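Side-chain contacts in leucine rich repeat and phosphatase domain containing protein (Entamoeba histolytica, PDB 3EMU), which probably hydrolyses phosphate esters as a member of the dual-specificity phosphatase family: residues Asp71-Pro74 and Asn75-Phe79; Gln113-Phe117 and Ile118-Asn122; Gln12-Gln15 and Tyr16-Leu19. All coordinates share one frame; numbering follows the deposited sequence.

Contact 1: Asp71-Pro74 and Asn75-Phe79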
# COMPACT_ATOMS: atom_id res chain seq x y z
N ASP A 71 -10.67 2.21 -8.20
CA ASP A 71 -11.66 3.06 -7.57
C ASP A 71 -11.27 3.43 -6.15
O ASP A 71 -11.59 4.53 -5.64
CB ASP A 71 -13.05 2.39 -7.62
CG ASP A 71 -13.68 2.44 -9.02
OD1 ASP A 71 -13.26 3.31 -9.86
OD2 ASP A 71 -14.59 1.61 -9.30
N SER A 72 -10.51 2.55 -5.51
CA SER A 72 -10.20 2.78 -4.10
C SER A 72 -8.92 3.64 -3.97
O SER A 72 -8.50 4.02 -2.88
CB SER A 72 -10.04 1.41 -3.37
OG SER A 72 -8.74 0.87 -3.66
N ILE A 73 -8.28 3.95 -5.08
CA ILE A 73 -6.98 4.62 -4.98
C ILE A 73 -6.97 5.97 -4.25
O ILE A 73 -6.09 6.24 -3.38
CB ILE A 73 -6.27 4.66 -6.35
CG1 ILE A 73 -5.82 3.23 -6.70
CG2 ILE A 73 -5.07 5.63 -6.31
CD1 ILE A 73 -5.14 3.05 -8.09
N PRO A 74 -7.95 6.83 -4.59
CA PRO A 74 -7.92 8.18 -3.98
C PRO A 74 -8.20 8.13 -2.48
O PRO A 74 -7.50 8.79 -1.70
CB PRO A 74 -9.00 8.98 -4.76
CG PRO A 74 -9.20 8.23 -6.04
CD PRO A 74 -8.87 6.74 -5.74
N ASN A 75 -9.17 7.31 -2.05
CA ASN A 75 -9.33 7.08 -0.58
C ASN A 75 -8.09 6.57 0.11
O ASN A 75 -7.75 7.02 1.17
CB ASN A 75 -10.53 6.17 -0.28
CG ASN A 75 -11.87 6.92 -0.38
OD1 ASN A 75 -12.89 6.33 -0.74
ND2 ASN A 75 -11.87 8.23 -0.09
N ALA A 76 -7.37 5.64 -0.51
CA ALA A 76 -6.11 5.14 0.12
C ALA A 76 -5.05 6.22 0.23
O ALA A 76 -4.36 6.37 1.26
CB ALA A 76 -5.55 3.94 -0.69
N ILE A 77 -4.86 6.95 -0.87
CA ILE A 77 -3.78 7.98 -0.87
C ILE A 77 -4.04 9.03 0.24
O ILE A 77 -3.14 9.42 1.01
CB ILE A 77 -3.67 8.61 -2.27
CG1 ILE A 77 -3.02 7.56 -3.19
CG2 ILE A 77 -2.90 9.93 -2.21
CD1 ILE A 77 -2.82 8.01 -4.62
N LYS A 78 -5.31 9.37 0.38
CA LYS A 78 -5.76 10.32 1.37
C LYS A 78 -5.47 9.90 2.83
O LYS A 78 -4.91 10.68 3.64
CB LYS A 78 -7.27 10.55 1.18
CG LYS A 78 -7.74 11.70 2.04
CD LYS A 78 -9.24 11.64 2.35
CE LYS A 78 -9.71 12.99 2.98
NZ LYS A 78 -11.21 12.97 3.25
N PHE A 79 -5.86 8.65 3.15
CA PHE A 79 -5.65 8.07 4.48
C PHE A 79 -4.16 8.01 4.69
O PHE A 79 -3.65 8.41 5.73
CB PHE A 79 -6.30 6.67 4.50
CG PHE A 79 -6.17 5.91 5.81
CD1 PHE A 79 -7.06 6.16 6.88
CD2 PHE A 79 -5.23 4.89 5.94
CE1 PHE A 79 -6.97 5.41 8.08
CE2 PHE A 79 -5.14 4.14 7.12
CZ PHE A 79 -6.01 4.41 8.20
O HOH W 1 -11.42 6.22 -3.43
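With CG1 beside the backbone N in both residues (chi1 -71° in Ile-73, -73° in Ile-77) and the chain running straight on to CD1, Ile-73 and Ile-77 repeat one shape a helical turn apart. CD1 of Ile-77 reaches back to CG2 of Ile-73 at 3.7 Å, so the terminal methyl of one side chain meets the branch methyl of the other, the two crossing at a slant. CG1 of Ile-77 lies 3.3 Å from O of Ile-73, the same oxygen that accepts from N of Ile-77 at 2.9 Å.

Pro-74 has no N-H to give to the preceding turn, and the helix kinks there. N of Lys-78 donates to O of Pro-74 at 3.1 Å, tilted 21° from the carbonyl plane. Beside the kink a water donates to O of Asp-71 (2.8 Å) and accepts from N of Asn-75 (2.9 Å), standing in for a direct bond between them. The isoleucine pair faces helices 100-112 and 135-151, both residues touching Phe-144 of the latter, while Ala-76 and Phe-79 turn to the sheet. This is a proline-kinked amphipathic helix with an i to i+4 isoleucine pair, in a phosphatase domain.

Contact 2: Gln113-Phe117 and Ile118-Asn122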
# COMPACT_ATOMS: atom_id res chain seq x y z
N GLN A 113 5.74 10.29 -5.57
CA GLN A 113 7.11 10.51 -5.97
C GLN A 113 7.18 10.58 -7.47
O GLN A 113 8.24 10.45 -8.01
CB GLN A 113 8.01 9.37 -5.46
CG GLN A 113 8.02 9.33 -3.96
CD GLN A 113 9.01 8.33 -3.42
OE1 GLN A 113 9.29 7.30 -4.05
NE2 GLN A 113 9.56 8.62 -2.24
N ARG A 114 6.04 10.78 -8.13
CA ARG A 114 5.95 10.80 -9.60
C ARG A 114 6.79 9.71 -10.25
O ARG A 114 7.78 9.99 -10.97
CB ARG A 114 6.32 12.18 -10.23
CG ARG A 114 7.59 12.85 -9.71
CD ARG A 114 7.69 14.30 -10.28
NE ARG A 114 7.54 14.37 -11.74
CZ ARG A 114 8.56 14.58 -12.58
NH1 ARG A 114 9.79 14.78 -12.12
NH2 ARG A 114 8.34 14.61 -13.89
N LEU A 115 6.38 8.46 -10.01
CA LEU A 115 7.04 7.36 -10.66
C LEU A 115 6.09 6.79 -11.68
O LEU A 115 4.85 6.80 -11.51
CB LEU A 115 7.48 6.30 -9.63
CG LEU A 115 8.39 6.82 -8.52
CD1 LEU A 115 8.77 5.70 -7.56
CD2 LEU A 115 9.68 7.44 -9.12
N SER A 116 6.65 6.30 -12.76
CA SER A 116 5.86 5.49 -13.64
C SER A 116 5.44 4.20 -12.88
O SER A 116 5.98 3.89 -11.81
CB SER A 116 6.68 5.14 -14.89
OG SER A 116 7.85 4.47 -14.48
N PHE A 117 4.47 3.49 -13.44
CA PHE A 117 4.11 2.21 -12.90
C PHE A 117 5.35 1.30 -12.68
O PHE A 117 5.59 0.83 -11.57
CB PHE A 117 3.01 1.47 -13.70
CG PHE A 117 3.04 -0.01 -13.45
CD1 PHE A 117 2.61 -0.51 -12.21
CD2 PHE A 117 3.61 -0.88 -14.40
CE1 PHE A 117 2.71 -1.88 -11.92
CE2 PHE A 117 3.72 -2.23 -14.12
CZ PHE A 117 3.28 -2.74 -12.88
N ILE A 118 6.14 1.10 -13.74
CA ILE A 118 7.27 0.13 -13.73
C ILE A 118 8.34 0.52 -12.73
O ILE A 118 8.90 -0.34 -12.03
CB ILE A 118 7.89 -0.07 -15.17
CG1 ILE A 118 8.89 -1.26 -15.21
CG2 ILE A 118 8.62 1.19 -15.67
CD1 ILE A 118 8.42 -2.58 -14.49
N ASN A 119 8.61 1.81 -12.64
CA ASN A 119 9.64 2.28 -11.73
C ASN A 119 9.19 2.20 -10.26
O ASN A 119 10.01 1.99 -9.35
CB ASN A 119 10.01 3.72 -12.06
CG ASN A 119 11.05 3.86 -13.24
OD1 ASN A 119 11.21 4.97 -13.79
ND2 ASN A 119 11.78 2.78 -13.57
N ALA A 120 7.90 2.45 -10.03
CA ALA A 120 7.29 2.31 -8.68
C ALA A 120 7.23 0.79 -8.32
O ALA A 120 7.52 0.39 -7.19
CB ALA A 120 5.88 2.96 -8.64
N PHE A 121 6.89 -0.03 -9.30
CA PHE A 121 6.96 -1.48 -9.14
C PHE A 121 8.37 -1.97 -8.72
O PHE A 121 8.53 -2.69 -7.72
CB PHE A 121 6.48 -2.21 -10.40
CG PHE A 121 6.57 -3.70 -10.26
CD1 PHE A 121 5.48 -4.43 -9.75
CD2 PHE A 121 7.80 -4.36 -10.50
CE1 PHE A 121 5.59 -5.81 -9.56
CE2 PHE A 121 7.91 -5.73 -10.30
CZ PHE A 121 6.82 -6.46 -9.83
N ASN A 122 9.39 -1.54 -9.46
CA ASN A 122 10.75 -1.99 -9.21
C ASN A 122 11.31 -1.57 -7.86
O ASN A 122 12.02 -2.34 -7.19
CB ASN A 122 11.69 -1.47 -10.28
CG ASN A 122 11.48 -2.13 -11.59
OD1 ASN A 122 11.91 -1.61 -12.61
ND2 ASN A 122 10.82 -3.28 -11.60
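Phe-117 and Phe-121 lie side by side and point the same way, forming the close-packed side of this helix start. CE1 and CZ of Phe-117 both come within 4.1 Å of CB of Phe-121, which sits over one face of the Phe-117 ring. The backbone sets this spacing, since N of Phe-121 donates to O of Phe-117 at 2.8 Å with an N-H...O angle of 164°. One residue earlier, O of Ser-116 accepts from N of Ala-120 at 3.0 Å. Nearby, CB of Leu-115 meets CB of Ala-120 at 3.8 Å, and Ala-120 in turn touches Ile-106 and Met-110 of helix 100-112. Phe-117 is further enclosed by Ile-138 and Leu-141 of helix 135-151.

The more exposed side, at Ile-118 and Asn-119, is held more lightly. OG of Ser-116, turned between its own backbone N and carbonyl carbon (chi1 58°), caps the amide of Asn-119, accepting a weak bond from its N at 3.3 Å, while CG2 of Ile-118 rests 3.6 Å from the same OG. Glu-145 of helix 135-151 accepts from N of Phe-117. Together these contacts make a serine N-cap with a hydrophobic staple, Leu-115 (N') on Ala-120 (N4), opening helix 117-127.

Contact 3: Gln12-Gln15 and Tyr16-Leu19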
# COMPACT_ATOMS: atom_id res chain seq x y z
N GLN A 12 9.42 -1.58 5.98
CA GLN A 12 9.31 -0.13 5.83
C GLN A 12 9.64 0.22 4.38
O GLN A 12 10.68 -0.22 3.84
CB GLN A 12 10.28 0.62 6.74
CG GLN A 12 10.08 2.13 6.51
CD GLN A 12 10.80 3.03 7.47
OE1 GLN A 12 10.47 3.10 8.65
NE2 GLN A 12 11.74 3.80 6.95
N ILE A 13 8.76 0.99 3.75
CA ILE A 13 8.96 1.23 2.31
C ILE A 13 9.71 2.59 2.08
O ILE A 13 10.74 2.62 1.43
CB ILE A 13 7.65 1.11 1.50
CG1 ILE A 13 7.10 -0.36 1.57
CG2 ILE A 13 7.86 1.59 0.06
CD1 ILE A 13 8.12 -1.46 1.11
N ILE A 14 9.18 3.65 2.68
CA ILE A 14 9.80 4.95 2.80
C ILE A 14 9.30 5.33 4.18
O ILE A 14 8.49 4.62 4.77
CB ILE A 14 9.27 6.01 1.73
CG1 ILE A 14 7.79 6.29 1.95
CG2 ILE A 14 9.57 5.57 0.27
CD1 ILE A 14 7.20 7.41 1.09
N GLN A 15 9.75 6.46 4.68
CA GLN A 15 9.42 6.87 6.03
C GLN A 15 7.92 7.00 6.24
O GLN A 15 7.21 7.52 5.38
CB GLN A 15 10.14 8.18 6.36
CG GLN A 15 9.77 8.73 7.72
CD GLN A 15 10.29 10.15 7.93
OE1 GLN A 15 10.17 11.03 7.04
NE2 GLN A 15 10.88 10.40 9.12
N TYR A 16 7.45 6.50 7.38
CA TYR A 16 6.00 6.44 7.72
C TYR A 16 5.15 5.36 7.00
O TYR A 16 3.99 5.18 7.34
CB TYR A 16 5.33 7.81 7.52
CG TYR A 16 6.01 8.93 8.26
CD1 TYR A 16 6.32 8.82 9.62
CD2 TYR A 16 6.37 10.11 7.60
CE1 TYR A 16 6.96 9.83 10.30
CE2 TYR A 16 7.00 11.13 8.26
CZ TYR A 16 7.30 10.99 9.61
OH TYR A 16 7.93 12.03 10.27
N ILE A 17 5.72 4.66 6.02
CA ILE A 17 4.98 3.72 5.19
C ILE A 17 5.53 2.30 5.37
O ILE A 17 6.72 2.00 5.08
CB ILE A 17 5.12 4.07 3.68
CG1 ILE A 17 4.73 5.53 3.40
CG2 ILE A 17 4.38 3.05 2.78
CD1 ILE A 17 3.26 5.87 3.60
N HIS A 18 4.64 1.41 5.82
CA HIS A 18 5.03 0.02 6.09
C HIS A 18 4.08 -0.92 5.36
O HIS A 18 2.87 -0.71 5.30
CB HIS A 18 5.06 -0.23 7.59
CG HIS A 18 5.96 0.71 8.36
ND1 HIS A 18 7.21 0.33 8.84
CD2 HIS A 18 5.78 1.99 8.77
CE1 HIS A 18 7.75 1.33 9.52
NE2 HIS A 18 6.91 2.36 9.48
N LEU A 19 4.68 -1.95 4.79
CA LEU A 19 3.98 -2.95 4.02
C LEU A 19 3.98 -4.32 4.79
O LEU A 19 5.05 -4.81 5.20
CB LEU A 19 4.69 -3.10 2.69
CG LEU A 19 4.05 -4.00 1.66
CD1 LEU A 19 2.58 -3.63 1.45
CD2 LEU A 19 4.88 -3.93 0.38
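Strands 12-14 and 17-19 run antiparallel at 139° between their directions, their axes 4.5 Å apart at the closest, and a type II turn from Ile-14 to Ile-17 joins them into a tight beta hairpin. N of Ile-13 donates to O of Ile-17 almost straight, with an N-H...O angle of 178°, and N of Ile-17 returns a bond to O of Ile-14 at 3.0 Å to close the turn. Gln-12 and His-18 form a non-hydrogen-bonded pair.

Ile-14 and Ile-17 lie alongside each other, pointing the same way, and their CG1 atoms approach to 3.5 Å, tighter than usual for two carbons. Ile-13 crosses Leu-19 at a slant, its CG1 at 3.8 Å from CB of Leu-19; both residues also touch Val-105 of helix 100-112. Ile-13, Ile-14 and Leu-19 join the hairpin to that helix, while Ile-17 rests on Val-90 and Ile-92 of strand 89-94, to which strand 17-21 also bonds through its backbone.

On the face carrying Gln-12 and His-18, CG of Gln-12 lies over the imidazole in a CH-pi contact, and the amide stands steeply to the ring, its OE1 3.4 Å from CE1 of His-18. ND1 of His-18 is hydrogen-bonded to the hydroxyl of Tyr-30, which helps fix the ring.

At the turn, the extended side chain of Gln-15 runs alongside Tyr-16, amide and ring nearly parallel at 11°. A CH-pi contact anchors this stack: CG of Gln-15 is 3.6 Å from the centroid of the Tyr-16 ring, almost directly above its centre.

Along the chain, contact 3 comes first, then contact 1, then contact 2. Contact 3 forms the hairpin at one margin of the five-stranded mixed sheet, contact 1 lies within helix 68-85, and contact 2 opens helix 117-127. Their centres are spaced about evenly, 16 to 17 Å from one another. Contacts 2 and 3 touch, NE2 of Gln-113 packing on CG2 of Ile-14 at 3.9 Å; contact 1 stays apart from both, its nearest atoms about 8 Å from contact 3 and about 9 Å from contact 2. Helix 100-112 borders all three, and helix 135-151 meets contacts 1 and 2, so these local contacts tie into one sheet-and-helix phosphatase domain.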